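Local coordinates for protein SnoK (PDB 5EPA) that acts as a non-heme iron, 2-oxoglutarate-dependent carbocyclase in the biosynthesis of nogalamycin in Streptomyces nogalater, at residues A245-P249 against L259-L265. Residues are numbered along the deposited sequence; the frame is centred on the assembly and turned at random.
Sequences ATYRP and LSPGDPL
Ala245 O accepts the first backbone hydrogen bond of the pairing, a nearly straight one from Leu265 N at 3.2 Å. Thr246 stands across from Pro264 in a single beta bridge; its CG2, anti to the carbonyl carbon and beside the backbone N, approaches Gly262 O at 3.5 Å, and its CA-H faces Asp263 O. Tyr247 is gripped through both backbone polar atoms: N donates to Asp263 O at 2.8 Å, and O accepts from Gly262 N at 2.9 Å. With CG anti to the backbone N (chi1 168°), its ring lies along Leu259-Pro261: CD2 meets Ser260 O edge-on at 3.5 Å and Leu259 CB at 4.0 Å. Leu265 CD1 packs against Tyr247 CB, while Tyr247 OH is hydrogen-bonded to Asp253 OD2, outside the two segments. Replacing Tyr247 with alanine is likely to open a gap beside Leu259 and Pro261 and leave Asp253 without its phenol partner. Pro249 CG meets Pro261 CG at 3.9 Å, the rings crossing at about a right angle. The opposing loop is shaped by a type II turn from Ser260 to Asp263, with glycine at its third position, and by Ser260 N bonding to Asp263 OD2 from above the carboxylate plane. Away from the iron site, main-chain bonds thus set this C-terminal loop beside strand 246-247, itself paired with strand 141-142, and Tyr247 joins three of four apolar side-chain pairs.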
loop_
_atom_site.group_PDB
_atom_site.type_symbol
_atom_site.label_atom_id
_atom_site.label_comp_id
_atom_site.label_asym_id
_atom_site.label_seq_id
_atom_site.Cartn_x
_atom_site.Cartn_y
_atom_site.Cartn_z
ATOM N N ALA A 245 -8.750 14.565 -3.947
ATOM C CA ALA A 245 -8.437 13.783 -5.151
ATOM C C ALA A 245 -9.600 13.608 -6.104
ATOM O O ALA A 245 -10.747 13.471 -5.679
ATOM C CB ALA A 245 -7.941 12.422 -4.770
ATOM N N THR A 246 -9.298 13.655 -7.402
ATOM C CA THR A 246 -10.289 13.498 -8.452
ATOM C C THR A 246 -9.951 12.341 -9.367
ATOM O O THR A 246 -8.799 11.849 -9.365
ATOM C CB THR A 246 -10.428 14.753 -9.310
ATOM O OG1 THR A 246 -9.199 15.037 -9.962
ATOM C CG2 THR A 246 -10.872 15.963 -8.470
ATOM N N TYR A 247 -10.948 11.908 -10.160
ATOM C CA TYR A 247 -10.833 10.696 -10.994
ATOM C C TYR A 247 -10.109 10.960 -12.333
ATOM O O TYR A 247 -10.338 11.952 -13.018
ATOM C CB TYR A 247 -12.197 10.082 -11.270
ATOM C CG TYR A 247 -12.193 9.032 -12.333
ATOM C CD1 TYR A 247 -11.310 7.966 -12.286
ATOM C CD2 TYR A 247 -13.041 9.120 -13.410
ATOM C CE1 TYR A 247 -11.277 7.018 -13.291
ATOM C CE2 TYR A 247 -13.035 8.176 -14.412
ATOM C CZ TYR A 247 -12.136 7.138 -14.353
ATOM O OH TYR A 247 -12.168 6.202 -15.350
ATOM N N ARG A 248 -9.142 10.100 -12.609
ATOM C CA ARG A 248 -8.370 10.172 -13.855
ATOM C C ARG A 248 -8.301 8.801 -14.491
ATOM O O ARG A 248 -7.748 7.884 -13.859
ATOM C CB ARG A 248 -6.927 10.644 -13.570
ATOM C CG ARG A 248 -6.143 10.875 -14.833
ATOM C CD ARG A 248 -4.669 11.091 -14.549
ATOM N NE ARG A 248 -3.967 11.412 -15.786
ATOM C CZ ARG A 248 -2.721 11.882 -15.851
ATOM N NH1 ARG A 248 -1.969 12.017 -14.749
ATOM N NH2 ARG A 248 -2.218 12.183 -17.049
ATOM N N PRO A 249 -8.833 8.658 -15.707
ATOM C CA PRO A 249 -8.932 7.341 -16.300
ATOM C C PRO A 249 -7.587 6.686 -16.474
ATOM O O PRO A 249 -6.592 7.347 -16.792
ATOM C CB PRO A 249 -9.526 7.603 -17.665
ATOM C CG PRO A 249 -10.344 8.802 -17.463
ATOM C CD PRO A 249 -9.569 9.647 -16.490
ATOM N N LEU A 259 -18.188 7.124 -12.286
ATOM C CA LEU A 259 -17.616 8.484 -12.267
ATOM C C LEU A 259 -17.223 9.005 -13.652
ATOM O O LEU A 259 -16.923 8.235 -14.558
ATOM C CB LEU A 259 -16.380 8.546 -11.374
ATOM C CG LEU A 259 -16.511 8.119 -9.928
ATOM C CD1 LEU A 259 -15.136 8.253 -9.300
ATOM C CD2 LEU A 259 -17.513 8.953 -9.167
ATOM N N SER A 260 -17.221 10.321 -13.784
ATOM C CA SER A 260 -16.688 10.992 -14.965
ATOM C C SER A 260 -15.320 11.593 -14.651
ATOM O O SER A 260 -15.052 11.984 -13.513
ATOM C CB SER A 260 -17.626 12.123 -15.407
ATOM O OG SER A 260 -18.880 11.636 -15.784
ATOM N N PRO A 261 -14.452 11.704 -15.663
ATOM C CA PRO A 261 -13.141 12.323 -15.443
ATOM C C PRO A 261 -13.209 13.665 -14.733
ATOM O O PRO A 261 -14.048 14.507 -15.092
ATOM C CB PRO A 261 -12.620 12.535 -16.866
ATOM C CG PRO A 261 -13.249 11.429 -17.648
ATOM C CD PRO A 261 -14.578 11.139 -17.018
ATOM N N GLY A 262 -12.360 13.852 -13.727
ATOM C CA GLY A 262 -12.347 15.085 -12.960
ATOM C C GLY A 262 -13.312 15.110 -11.780
ATOM O O GLY A 262 -13.266 16.015 -10.963
ATOM N N ASP A 263 -14.220 14.133 -11.709
ATOM C CA ASP A 263 -15.124 14.038 -10.585
ATOM C C ASP A 263 -14.341 13.779 -9.292
ATOM O O ASP A 263 -13.416 12.990 -9.261
ATOM C CB ASP A 263 -16.157 12.904 -10.748
ATOM C CG ASP A 263 -17.319 13.265 -11.638
ATOM O OD1 ASP A 263 -17.391 14.400 -12.138
ATOM O OD2 ASP A 263 -18.151 12.363 -11.856
ATOM N N PRO A 264 -14.777 14.426 -8.199
ATOM C CA PRO A 264 -14.149 14.146 -6.947
ATOM C C PRO A 264 -14.566 12.769 -6.438
ATOM O O PRO A 264 -15.673 12.333 -6.714
ATOM C CB PRO A 264 -14.659 15.258 -6.043
ATOM C CG PRO A 264 -15.975 15.635 -6.601
ATOM C CD PRO A 264 -15.876 15.414 -8.075
ATOM N N LEU A 265 -13.672 12.122 -5.698
ATOM C CA LEU A 265 -13.981 10.877 -5.023
ATOM C C LEU A 265 -14.359 11.199 -3.584
ATOM O O LEU A 265 -13.534 11.578 -2.766
ATOM C CB LEU A 265 -12.800 9.918 -5.074
ATOM C CG LEU A 265 -12.527 9.240 -6.429
ATOM C CD1 LEU A 265 -11.957 10.183 -7.464
ATOM C CD2 LEU A 265 -11.564 8.074 -6.236
#